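Local structure of putative histidinol-phosphate aminotransferase (Erwinia carotovora atroseptica, 3LY1) at residues A[54-59]-A[250-255]; A[70-75]-A[240-245]; A[99-104]-A[149-154]; A[155-160]-A[289-294]. The protein probably acts as an aminotransferase, putatively on histidinol phosphate, and binds pyridoxal 5'-phosphate. One frame throughout, in Å; residues are numbered along the deposited sequence. Where two conformers were deposited one is given.

How the contacts relate
Going from the N terminus, helix 50-63 supplies the first half of contact 1 and strand 71-74 the first half of contact 2; they touch through Leu56 CD2 and Leu73 CD2, 3.6 Å apart. The loop after strand 94-98 enters contact 3, closed at 149-154. The chain then goes straight into 155-160, which opens contact 4, and Asn151 N to Thr156 O, 2.8 Å, probably bonds the two neighbours. Segment 240-245 next closes contact 2 and 250-255 closes contact 1, so contact 2 lies within contact 1 and contact 3 within both. Contact 4 closes last, at 289-294, crossing contacts 1 and 2 and tying the cofactor-side loops to the approach to strand 294-298.

Contact 1: residues A[54-59]-A[250-255]; sequences LMLGNK and DAALAS
Leu56 and Leu253 mark the place where helix 50-63 comes up against helix 246-255, their CA atoms 6.1 Å apart. The axes of the two short helical segments run in roughly the same direction, 33° apart, and approach to 10.0 Å. Most of the touching is done by one methyl: Leu253 CD2 rests 3.6 Å from Leu56 CA, on the backbone of the first helix, with the carbonyl carbon of Met55 nearby. With Leu253 CG anti to its carbonyl carbon (chi1 -75°), the branch reaches over to that surface. In this class-II aminotransferase, of the PLP-dependent fold type I, helix 50-63 packs through Leu56 on Leu73 of strand 71-74, the outermost of the large sheet within this chain, and Ala252 also packs on Phe211 of the loop before the PLP-binding Ser212 and Lys213. Leu56 answers with both of its methyls: CD2 stands 3.9 Å from Ala252 CB, and CD1 touches both Ala252 CB and Leu253 CD2. One turn further along the helix, the aliphatic run of Lys59 closes over the same leucine, its CD 3.7 Å from Leu253 CD2. The chain then bends at its last two torsions and delivers NZ to Asn257 OD1, just beyond the end of the second helix.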
loop_
_atom_site.group_PDB
_atom_site.type_symbol
_atom_site.label_atom_id
_atom_site.label_comp_id
_atom_site.label_asym_id
_atom_site.label_seq_id
_atom_site.Cartn_x
_atom_site.Cartn_y
_atom_site.Cartn_z
ATOM N N LEU A 54 13.485 -6.871 2.877
ATOM C CA LEU A 54 14.714 -6.565 3.618
ATOM C C LEU A 54 15.861 -6.263 2.651
ATOM O O LEU A 54 16.559 -5.266 2.811
ATOM C CB LEU A 54 15.068 -7.687 4.630
ATOM C CG LEU A 54 14.130 -7.877 5.837
ATOM C CD1 LEU A 54 14.576 -9.070 6.694
ATOM C CD2 LEU A 54 14.085 -6.648 6.719
HETATM N N MSE A 55 16.043 -7.090 1.621
HETATM C CA MSE A 55 17.099 -6.861 0.658
HETATM C C MSE A 55 16.961 -5.530 -0.108
HETATM O O MSE A 55 17.965 -4.824 -0.344
HETATM C CB MSE A 55 17.165 -8.025 -0.342
HETATM C CG MSE A 55 17.388 -9.392 0.293
HETATM SE SE MSE A 55 19.100 -9.615 1.191
HETATM C CE MSE A 55 18.536 -9.581 3.062
ATOM N N LEU A 56 15.757 -5.206 -0.543
ATOM C CA LEU A 56 15.489 -3.925 -1.242
ATOM C C LEU A 56 15.791 -2.732 -0.326
ATOM O O LEU A 56 16.403 -1.767 -0.751
ATOM C CB LEU A 56 14.039 -3.851 -1.741
ATOM C CG LEU A 56 13.614 -2.616 -2.548
ATOM C CD1 LEU A 56 14.566 -2.379 -3.737
ATOM C CD2 LEU A 56 12.166 -2.743 -2.993
ATOM N N GLY A 57 15.383 -2.832 0.929
ATOM C CA GLY A 57 15.680 -1.784 1.943
ATOM C C GLY A 57 17.187 -1.561 2.088
ATOM O O GLY A 57 17.652 -0.423 2.094
ATOM N N ASN A 58 17.936 -2.656 2.162
ATOM C CA ASN A 58 19.390 -2.606 2.300
ATOM C C ASN A 58 20.051 -2.034 1.052
ATOM O O ASN A 58 20.972 -1.243 1.153
ATOM C CB ASN A 58 19.962 -3.992 2.561
ATOM C CG ASN A 58 19.564 -4.564 3.903
ATOM O OD1 ASN A 58 19.116 -3.854 4.785
ATOM N ND2 ASN A 58 19.778 -5.872 4.069
ATOM N N LYS A 59 19.536 -2.395 -0.118
ATOM C CA LYS A 59 20.051 -1.879 -1.360
ATOM C C LYS A 59 19.804 -0.355 -1.511
ATOM O O LYS A 59 20.668 0.361 -1.980
ATOM C CB LYS A 59 19.425 -2.662 -2.504
ATOM C CG LYS A 59 20.183 -2.647 -3.803
ATOM C CD LYS A 59 19.460 -3.484 -4.889
ATOM C CE LYS A 59 20.432 -4.249 -5.840
ATOM N NZ LYS A 59 21.440 -3.387 -6.487
ATOM N N ASP A 250 10.676 -7.376 -6.543
ATOM C CA ASP A 250 11.648 -8.020 -7.436
ATOM C C ASP A 250 11.904 -7.167 -8.697
ATOM O O ASP A 250 13.020 -7.169 -9.244
ATOM C CB ASP A 250 11.181 -9.422 -7.843
ATOM C CG ASP A 250 11.436 -10.499 -6.765
ATOM O OD1 ASP A 250 11.998 -10.195 -5.682
ATOM O OD2 ASP A 250 11.109 -11.680 -7.039
ATOM N N ALA A 251 10.889 -6.433 -9.175
ATOM C CA ALA A 251 11.143 -5.526 -10.294
ATOM C C ALA A 251 12.043 -4.381 -9.851
ATOM O O ALA A 251 12.932 -3.980 -10.585
ATOM C CB ALA A 251 9.874 -5.048 -10.913
ATOM N N ALA A 252 11.819 -3.835 -8.646
ATOM C CA ALA A 252 12.664 -2.746 -8.139
ATOM C C ALA A 252 14.119 -3.207 -7.971
ATOM O O ALA A 252 15.037 -2.468 -8.339
ATOM C CB ALA A 252 12.106 -2.147 -6.809
ATOM N N LEU A 253 14.326 -4.396 -7.425
ATOM C CA LEU A 253 15.687 -4.908 -7.238
ATOM C C LEU A 253 16.401 -5.005 -8.582
ATOM O O LEU A 253 17.564 -4.627 -8.695
ATOM C CB LEU A 253 15.696 -6.266 -6.556
ATOM C CG LEU A 253 15.419 -6.304 -5.053
ATOM C CD1 LEU A 253 15.149 -7.761 -4.626
ATOM C CD2 LEU A 253 16.553 -5.677 -4.220
ATOM N N ALA A 254 15.711 -5.505 -9.594
ATOM C CA ALA A 254 16.298 -5.641 -10.916
ATOM C C ALA A 254 16.565 -4.279 -11.596
ATOM O O ALA A 254 17.610 -4.095 -12.231
ATOM C CB ALA A 254 15.412 -6.515 -11.791
ATOM N N SER A 255 15.626 -3.333 -11.471
ATOM C CA SER A 255 15.741 -2.028 -12.161
ATOM C C SER A 255 16.925 -1.231 -11.598
ATOM O O SER A 255 17.677 -0.589 -12.350
ATOM C CB SER A 255 14.430 -1.241 -12.085
ATOM O OG SER A 255 14.423 -0.171 -13.010
#

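Contact 2: residues A[70-75]-A[240-245]; sequences SILLTA and AGEKIN
A single direct hydrogen bond joins Glu242 to Leu73, and it is short and nearly straight: Leu73 N gives its proton to Glu242 OE2 over 2.8 Å with an N-H...O angle of 175°. The oxygen is met on its anti side, with the donor 20° out of the carboxylate plane. Strand 71-74 is the outermost strand of the large sheet within this chain. Its residues Leu72 and Thr74 bond to strand 223-226, while Leu73 N faces the other way and takes a side chain in place of a strand partner.

Water extends the polar part. Gly241 O and Leu73 O share one molecule that donates to both, at 2.8 Å from Leu73 O, and two more waters lie between Ile71 O and the carboxylate, one near each of its oxygens.

The apolar part flanks this. Leu72 CD1 lies 3.8 Å from Glu242 CG, against the stem of the acid. Ile244 CG1 meets Leu73 CB at 4.1 Å. Turned by a chi1 of -55°, with CG1 anti to its carbonyl carbon, Ile244 sends CD1 onto the Thr74-Ala75 peptide, 3.3 Å from Thr74 O.

From the second subunit, Ser78 takes Lys243 NZ and Glu79 takes Ala240 N, so the loop also belongs to the dimer interface. A carboxylate that accepts a main-chain N-H and has waters at both oxygens is probably stabilised as the anion, and the loop is thereby held to the sheet edge that leads to the PLP-binding Ser77 and Ser78.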
loop_
_atom_site.group_PDB
_atom_site.type_symbol
_atom_site.label_atom_id
_atom_site.label_comp_id
_atom_site.label_asym_id
_atom_site.label_seq_id
_atom_site.Cartn_x
_atom_site.Cartn_y
_atom_site.Cartn_z
ATOM N N SER A 70 17.306 4.198 8.083
ATOM C CA SER A 70 17.047 5.457 7.416
ATOM C C SER A 70 16.211 5.305 6.131
ATOM O O SER A 70 15.986 6.293 5.408
ATOM C CB SER A 70 18.392 6.160 7.115
ATOM O OG SER A 70 18.818 6.907 8.252
ATOM N N ILE A 71 15.765 4.090 5.834
ATOM C CA ILE A 71 14.881 3.815 4.687
ATOM C C ILE A 71 13.512 3.295 5.166
ATOM O O ILE A 71 13.444 2.381 5.984
ATOM C CB ILE A 71 15.520 2.786 3.711
ATOM C CG1 ILE A 71 16.828 3.325 3.167
ATOM C CG2 ILE A 71 14.566 2.415 2.495
ATOM C CD1 ILE A 71 16.698 4.743 2.518
ATOM N N LEU A 72 12.427 3.871 4.651
ATOM C CA LEU A 72 11.081 3.301 4.783
ATOM C C LEU A 72 10.488 3.046 3.426
ATOM O O LEU A 72 10.261 3.998 2.665
ATOM C CB LEU A 72 10.119 4.225 5.546
ATOM C CG LEU A 72 8.704 3.708 5.821
ATOM C CD1 LEU A 72 8.706 2.582 6.850
ATOM C CD2 LEU A 72 7.851 4.862 6.360
ATOM N N LEU A 73 10.249 1.770 3.111
ATOM C CA LEU A 73 9.607 1.387 1.866
ATOM C C LEU A 73 8.119 1.584 1.961
ATOM O O LEU A 73 7.488 1.279 2.997
ATOM C CB LEU A 73 9.922 -0.074 1.506
ATOM C CG LEU A 73 11.213 -0.431 0.784
ATOM C CD1 LEU A 73 11.494 -1.906 1.072
ATOM C CD2 LEU A 73 11.181 -0.111 -0.720
ATOM N N THR A 74 7.540 2.110 0.889
ATOM C CA THR A 74 6.133 2.482 0.882
ATOM C C THR A 74 5.540 2.089 -0.462
ATOM O O THR A 74 6.276 1.801 -1.477
ATOM C CB THR A 74 5.885 4.028 1.168
ATOM O OG1 THR A 74 6.472 4.825 0.130
ATOM C CG2 THR A 74 6.452 4.518 2.578
ATOM N N ALA A 75 4.220 1.997 -0.480
ATOM C CA ALA A 75 3.510 1.615 -1.726
ATOM C C ALA A 75 3.314 2.851 -2.581
ATOM O O ALA A 75 2.298 3.552 -2.490
ATOM C CB ALA A 75 2.184 0.893 -1.429
ATOM N N ALA A 240 1.282 0.278 7.493
ATOM C CA ALA A 240 1.068 -1.059 8.055
ATOM C C ALA A 240 2.276 -1.930 7.677
ATOM O O ALA A 240 2.226 -2.864 6.849
ATOM C CB ALA A 240 -0.265 -1.665 7.579
ATOM N N GLY A 241 3.388 -1.580 8.286
ATOM C CA GLY A 241 4.643 -2.220 8.007
ATOM C C GLY A 241 5.141 -1.910 6.619
ATOM O O GLY A 241 4.657 -0.994 5.938
ATOM N N GLU A 242 6.171 -2.642 6.233
ATOM C CA GLU A 242 6.715 -2.563 4.895
ATOM C C GLU A 242 6.364 -3.883 4.222
ATOM O O GLU A 242 7.054 -4.883 4.395
ATOM C CB GLU A 242 8.230 -2.348 4.944
ATOM C CG GLU A 242 8.628 -0.970 5.479
ATOM C CD GLU A 242 10.110 -0.835 5.773
ATOM O OE1 GLU A 242 10.542 -1.360 6.836
ATOM O OE2 GLU A 242 10.843 -0.239 4.933
ATOM N N LYS A 243 5.281 -3.865 3.447
ATOM C CA LYS A 243 4.686 -5.078 2.898
ATOM C C LYS A 243 4.368 -4.812 1.423
ATOM O O LYS A 243 3.204 -4.843 0.995
ATOM C CB LYS A 243 3.422 -5.452 3.676
ATOM C CG LYS A 243 3.651 -5.680 5.173
ATOM C CD LYS A 243 2.396 -6.065 5.876
ATOM C CE LYS A 243 2.646 -6.359 7.359
ATOM N NZ LYS A 243 1.445 -6.872 8.030
ATOM N N ILE A 244 5.428 -4.545 0.680
ATOM C CA ILE A 244 5.376 -4.208 -0.735
ATOM C C ILE A 244 5.064 -5.488 -1.492
ATOM O O ILE A 244 5.406 -6.586 -1.061
ATOM C CB ILE A 244 6.737 -3.556 -1.175
ATOM C CG1 ILE A 244 7.054 -2.346 -0.280
ATOM C CG2 ILE A 244 6.683 -3.021 -2.578
ATOM C CD1 ILE A 244 5.938 -1.279 -0.288
ATOM N N ASN A 245 4.421 -5.351 -2.639
ATOM C CA ASN A 245 4.033 -6.498 -3.425
ATOM C C ASN A 245 5.247 -7.187 -4.067
ATOM O O ASN A 245 6.264 -6.542 -4.359
ATOM C CB ASN A 245 2.935 -6.130 -4.427
ATOM C CG ASN A 245 3.463 -5.617 -5.723
ATOM O OD1 ASN A 245 3.818 -6.386 -6.625
ATOM N ND2 ASN A 245 3.507 -4.311 -5.843
HETATM O O HOH W 1 13.271 -0.627 4.557
HETATM O O HOH W 2 12.112 0.948 8.153
HETATM O O HOH W 3 4.873 0.797 3.775
#

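Contact 3: residues A[99-104]-A[149-154]; sequences ELTYGD and NPNNPT. With PLP (pyridoxal-5'-phosphate), chain E; EDO (1,2-ethanediol), chain G; EDO (1,2-ethanediol), chain L.
Tyr102 and Asn152 meet beside the cofactor, their ring and amide planes 23° apart. Over one face of the tyrosine ring lies the PLP pyridine, with PLP C3 3.7 Å above the plane and over the ring centre; Asn152 ND2 approaches obliquely, 3.7 Å from Tyr102 CD1. This is the cofactor pocket of a fold type I aminotransferase, built from loops that follow parallel strands 94-98 and 143-148, and the cis peptides before Pro150 and Pro153 shape the second loop. Asn152 ND2 donates to the phenolic PLP O3 over 2.8 Å with an N-H...O angle of 154°, while Asn152 OD1 is taken by Arg329. Tyr182 also bonds to the cofactor.

Behind this layer, Asn151 ties the loops together with both ends of its amide. Its ND2 donates to Leu100 O, 2.9 Å away and close to the amide plane, and its OD1 accepts from Thr101 OG1 at 2.7 Å. Thr101 can reach it because OG1 stands opposite the backbone N (chi1 -164°). Together the two bonds should fix the rotation of the amide and hold the two loops together next to Asn152.

Next to these bonds, Leu100 lays its branch on a proline, CG to Pro153 CG being 3.9 Å, and the tightest carbon pair is Leu100 CD2 against Thr154 CG2, at 3.5 Å.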
loop_
_atom_site.group_PDB
_atom_site.type_symbol
_atom_site.label_atom_id
_atom_site.label_comp_id
_atom_site.label_asym_id
_atom_site.label_seq_id
_atom_site.Cartn_x
_atom_site.Cartn_y
_atom_site.Cartn_z
ATOM N N GLU A 99 1.843 27.937 -3.985
ATOM C CA GLU A 99 0.426 27.904 -4.296
ATOM C C GLU A 99 0.147 26.861 -5.384
ATOM O O GLU A 99 -0.946 26.272 -5.405
ATOM C CB GLU A 99 -0.077 29.288 -4.721
ATOM C CG GLU A 99 -1.557 29.328 -5.028
ATOM C CD GLU A 99 -2.109 30.730 -5.129
ATOM O OE1 GLU A 99 -1.317 31.706 -5.093
ATOM O OE2 GLU A 99 -3.345 30.839 -5.258
ATOM N N LEU A 100 1.120 26.652 -6.271
ATOM C CA LEU A 100 0.984 25.745 -7.436
ATOM C C LEU A 100 2.015 24.606 -7.335
ATOM O O LEU A 100 3.194 24.749 -7.692
ATOM C CB LEU A 100 1.171 26.481 -8.768
ATOM C CG LEU A 100 0.950 25.669 -10.085
ATOM C CD1 LEU A 100 -0.550 25.356 -10.260
ATOM C CD2 LEU A 100 1.497 26.394 -11.336
ATOM N N THR A 101 1.549 23.470 -6.837
ATOM C CA THR A 101 2.377 22.322 -6.608
ATOM C C THR A 101 1.534 21.026 -6.543
ATOM O O THR A 101 0.332 21.043 -6.820
ATOM C CB THR A 101 3.242 22.531 -5.302
ATOM O OG1 THR A 101 4.293 21.572 -5.309
ATOM C CG2 THR A 101 2.426 22.389 -3.970
ATOM N N TYR A 102 2.156 19.904 -6.200
ATOM C CA TYR A 102 1.456 18.617 -6.110
ATOM C C TYR A 102 0.524 18.615 -4.887
ATOM O O TYR A 102 0.977 18.880 -3.760
ATOM C CB TYR A 102 2.466 17.474 -6.046
ATOM C CG TYR A 102 1.842 16.108 -6.190
ATOM C CD1 TYR A 102 1.157 15.747 -7.367
ATOM C CD2 TYR A 102 1.921 15.179 -5.166
ATOM C CE1 TYR A 102 0.576 14.506 -7.497
ATOM C CE2 TYR A 102 1.334 13.943 -5.280
ATOM C CZ TYR A 102 0.677 13.596 -6.451
ATOM O OH TYR A 102 0.129 12.337 -6.577
ATOM N N GLY A 103 -0.768 18.340 -5.131
ATOM C CA GLY A 103 -1.829 18.586 -4.140
ATOM C C GLY A 103 -1.936 17.629 -2.964
ATOM O O GLY A 103 -2.704 17.884 -2.030
ATOM N N ASP A 104 -1.218 16.530 -2.990
ATOM C CA ASP A 104 -1.336 15.535 -1.901
ATOM C C ASP A 104 -0.926 16.059 -0.557
ATOM O O ASP A 104 -1.469 15.635 0.426
ATOM C CB ASP A 104 -0.529 14.274 -2.184
ATOM C CG ASP A 104 -1.226 13.329 -3.160
ATOM O OD1 ASP A 104 -2.209 13.734 -3.818
ATOM O OD2 ASP A 104 -0.780 12.163 -3.257
ATOM N N ASN A 149 10.521 18.970 -6.257
ATOM C CA ASN A 149 11.700 19.420 -6.967
ATOM C C ASN A 149 12.231 18.295 -7.813
ATOM O O ASN A 149 12.862 17.406 -7.274
ATOM C CB ASN A 149 12.824 19.835 -5.991
ATOM C CG ASN A 149 13.855 20.754 -6.632
ATOM O OD1 ASN A 149 13.532 21.510 -7.582
ATOM N ND2 ASN A 149 15.128 20.670 -6.155
ATOM N N PRO A 150 11.988 18.315 -9.141
ATOM C CA PRO A 150 11.247 19.260 -9.983
ATOM C C PRO A 150 9.795 19.337 -9.595
ATOM O O PRO A 150 9.251 18.337 -9.204
ATOM C CB PRO A 150 11.363 18.648 -11.388
ATOM C CG PRO A 150 12.589 17.828 -11.369
ATOM C CD PRO A 150 12.685 17.304 -9.948
ATOM N N ASN A 151 9.194 20.513 -9.685
ATOM C CA ASN A 151 7.798 20.707 -9.307
ATOM C C ASN A 151 6.869 20.081 -10.338
ATOM O O ASN A 151 7.180 20.066 -11.506
ATOM C CB ASN A 151 7.499 22.204 -9.129
ATOM C CG ASN A 151 6.148 22.472 -8.467
ATOM O OD1 ASN A 151 5.722 21.742 -7.563
ATOM N ND2 ASN A 151 5.486 23.542 -8.899
ATOM N N ASN A 152 5.721 19.625 -9.864
ATOM C CA ASN A 152 4.608 19.157 -10.682
ATOM C C ASN A 152 3.506 20.087 -10.283
ATOM O O ASN A 152 3.148 20.130 -9.095
ATOM C CB ASN A 152 4.297 17.680 -10.344
ATOM C CG ASN A 152 3.070 17.118 -11.092
ATOM O OD1 ASN A 152 2.499 17.777 -11.956
ATOM N ND2 ASN A 152 2.680 15.874 -10.765
ATOM N N PRO A 153 2.924 20.860 -11.244
ATOM C CA PRO A 153 2.855 20.707 -12.685
ATOM C C PRO A 153 3.809 21.530 -13.531
ATOM O O PRO A 153 3.864 21.297 -14.725
ATOM C CB PRO A 153 1.417 21.160 -12.980
ATOM C CG PRO A 153 1.239 22.286 -12.047
ATOM C CD PRO A 153 1.889 21.802 -10.770
ATOM N N THR A 154 4.560 22.460 -12.932
ATOM C CA THR A 154 5.334 23.436 -13.724
ATOM C C THR A 154 6.545 22.794 -14.421
ATOM O O THR A 154 6.958 23.266 -15.449
ATOM C CB THR A 154 5.867 24.585 -12.860
ATOM O OG1 THR A 154 6.694 24.046 -11.806
ATOM C CG2 THR A 154 4.709 25.443 -12.258
HETATM N N1 PLP E . 5.097 13.097 -5.980
HETATM C C2 PLP E . 4.880 13.774 -7.163
HETATM C C2A PLP E . 5.504 15.135 -7.342
HETATM C C3 PLP E . 4.064 13.184 -8.129
HETATM O O3 PLP E . 3.835 13.857 -9.285
HETATM C C4 PLP E . 3.484 11.919 -7.884
HETATM C C4A PLP E . 2.709 11.209 -8.964
HETATM O O4A PLP E . 1.838 11.867 -9.508
HETATM C C5 PLP E . 3.708 11.256 -6.672
HETATM C C6 PLP E . 4.517 11.887 -5.726
HETATM C C5A PLP E . 3.099 9.908 -6.352
HETATM O O4P PLP E . 3.508 8.841 -7.228
HETATM P P PLP E . 3.613 7.337 -6.705
HETATM O O1P PLP E . 2.621 7.044 -5.624
HETATM O O2P PLP E . 5.044 7.262 -6.241
HETATM O O3P PLP E . 3.372 6.553 -7.985
HETATM C C1 EDO G . -1.252 22.545 -4.058
HETATM O O1 EDO G . -1.864 22.013 -2.873
HETATM C C2 EDO G . -2.161 22.565 -5.304
HETATM O O2 EDO G . -1.691 23.566 -6.266
HETATM C C1 EDO L . -7.022 20.107 -2.444
HETATM O O1 EDO L . -6.996 19.529 -1.133
HETATM C C2 EDO L . -6.290 19.139 -3.362
HETATM O O2 EDO L . -4.909 19.168 -3.008
#

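Contact 4: residues A[155-160]-A[289-294]; sequences GTITPA and PSEGNF
Pro289 comes first, meeting Thr156: its carbonyl oxygen lies 3.3 Å from Thr156 CG2, and its ring carbon CD touches the same methyl. A chi1 of 53° turns Thr156 CG2 anti to the carbonyl carbon and leaves OG1 to bond with Thr154 OG1. At Ser290 the main chains come closest: Ser290 CA is 4.7 Å from Gly155 CA, helped by the absence of a side chain on Gly155, whose positive phi also suits glycine. Ser290 turns its own side chain away and donates OG to Phe294 O at 2.7 Å, from above the carbonyl plane, closing a bond across the turn; Arg273 NE bonds to the same hydroxyl.

Glu291 supplies the direct bond between the segments, its N to Gly155 O at 2.9 Å and 149°. Its CB lies 3.8 Å from Ile157 CG2. The chain then bends at chi2 (-63°), carrying OE1 off to the backbone N-H groups of Asn187 and Asp188. After Gly292, whose oxygen is held by Arg273 and Asn269, Asn293 sets OD1 in plane at the edge of the Phe294 ring. Phe294 ends the walk with CE2 3.4 Å from Gly155 N, the group lying oblique to the ring. The same ring meets the PLP-binding Tyr182 edge-to-face and touches Asn152, so Phe294 belongs to the second shell of the cofactor site, where the loop leading to strand 294-298 of the small domain meets the PLP-binding domain, as in fold type I aminotransferases.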
loop_
_atom_site.group_PDB
_atom_site.type_symbol
_atom_site.label_atom_id
_atom_site.label_comp_id
_atom_site.label_asym_id
_atom_site.label_seq_id
_atom_site.Cartn_x
_atom_site.Cartn_y
_atom_site.Cartn_z
ATOM N N GLY A 155 7.113 21.747 -13.828
ATOM C CA GLY A 155 8.309 21.051 -14.341
ATOM C C GLY A 155 9.668 21.647 -13.974
ATOM O O GLY A 155 10.704 21.100 -14.327
ATOM N N THR A 156 9.667 22.766 -13.251
ATOM C CA THR A 156 10.894 23.495 -12.982
ATOM C C THR A 156 11.591 22.979 -11.732
ATOM O O THR A 156 10.980 22.363 -10.867
ATOM C CB THR A 156 10.607 24.977 -12.814
ATOM O OG1 THR A 156 9.575 25.176 -11.811
ATOM C CG2 THR A 156 10.121 25.545 -14.186
ATOM N N ILE A 157 12.881 23.267 -11.653
ATOM C CA ILE A 157 13.651 23.055 -10.423
ATOM C C ILE A 157 13.885 24.364 -9.672
ATOM O O ILE A 157 13.849 25.461 -10.255
ATOM C CB ILE A 157 14.999 22.343 -10.692
ATOM C CG1 ILE A 157 15.908 23.157 -11.624
ATOM C CG2 ILE A 157 14.745 20.913 -11.221
ATOM C CD1 ILE A 157 16.895 24.134 -10.903
ATOM N N THR A 158 14.093 24.218 -8.367
ATOM C CA THR A 158 14.557 25.276 -7.494
ATOM C C THR A 158 16.038 24.989 -7.268
ATOM O O THR A 158 16.400 23.893 -6.878
ATOM C CB THR A 158 13.808 25.232 -6.172
ATOM O OG1 THR A 158 12.405 25.383 -6.429
ATOM C CG2 THR A 158 14.282 26.373 -5.214
ATOM N N PRO A 159 16.918 25.962 -7.558
ATOM C CA PRO A 159 18.358 25.708 -7.338
ATOM C C PRO A 159 18.728 25.218 -5.935
ATOM O O PRO A 159 18.198 25.717 -4.932
ATOM C CB PRO A 159 18.990 27.068 -7.610
ATOM C CG PRO A 159 18.026 27.783 -8.483
ATOM C CD PRO A 159 16.674 27.344 -7.990
ATOM N N ALA A 160 19.668 24.279 -5.852
ATOM C CA ALA A 160 20.093 23.774 -4.541
ATOM C C ALA A 160 20.642 24.861 -3.606
ATOM O O ALA A 160 20.447 24.773 -2.372
ATOM C CB ALA A 160 21.097 22.663 -4.692
ATOM N N PRO A 289 10.632 25.884 -18.266
ATOM C CA PRO A 289 11.672 24.868 -18.475
ATOM C C PRO A 289 11.201 23.540 -17.848
ATOM O O PRO A 289 10.518 23.530 -16.793
ATOM C CB PRO A 289 12.888 25.433 -17.753
ATOM C CG PRO A 289 12.625 26.892 -17.595
ATOM C CD PRO A 289 11.122 27.062 -17.534
ATOM N N SER A 290 11.477 22.462 -18.552
ATOM C CA SER A 290 10.985 21.133 -18.232
ATOM C C SER A 290 12.182 20.327 -17.791
ATOM O O SER A 290 13.122 20.139 -18.555
ATOM C CB SER A 290 10.363 20.492 -19.489
ATOM O OG SER A 290 10.048 19.135 -19.288
ATOM N N GLU A 291 12.174 19.904 -16.537
ATOM C CA GLU A 291 13.248 19.098 -15.982
ATOM C C GLU A 291 12.761 17.700 -15.562
ATOM O O GLU A 291 13.575 16.878 -15.108
ATOM C CB GLU A 291 13.858 19.815 -14.777
ATOM C CG GLU A 291 14.480 21.125 -15.137
ATOM C CD GLU A 291 15.652 21.007 -16.108
ATOM O OE1 GLU A 291 16.357 19.980 -16.114
ATOM O OE2 GLU A 291 15.873 21.964 -16.881
ATOM N N GLY A 292 11.453 17.468 -15.715
ATOM C CA GLY A 292 10.804 16.182 -15.489
ATOM C C GLY A 292 10.387 15.534 -16.821
ATOM O O GLY A 292 11.020 15.762 -17.836
ATOM N N ASN A 293 9.307 14.755 -16.803
ATOM C CA ASN A 293 8.784 14.072 -18.005
ATOM C C ASN A 293 7.440 14.678 -18.462
ATOM O O ASN A 293 6.525 13.971 -18.901
ATOM C CB ASN A 293 8.724 12.540 -17.783
ATOM C CG ASN A 293 7.760 12.107 -16.679
ATOM O OD1 ASN A 293 7.255 12.926 -15.925
ATOM N ND2 ASN A 293 7.497 10.792 -16.602
ATOM N N PHE A 294 7.343 16.006 -18.347
ATOM C CA PHE A 294 6.145 16.760 -18.746
ATOM C C PHE A 294 6.495 18.234 -18.980
ATOM O O PHE A 294 7.542 18.691 -18.525
ATOM C CB PHE A 294 5.054 16.683 -17.673
ATOM C CG PHE A 294 5.544 17.068 -16.275
ATOM C CD1 PHE A 294 6.144 16.121 -15.459
ATOM C CD2 PHE A 294 5.391 18.352 -15.797
ATOM C CE1 PHE A 294 6.596 16.446 -14.192
ATOM C CE2 PHE A 294 5.815 18.698 -14.515
ATOM C CZ PHE A 294 6.439 17.745 -13.718
#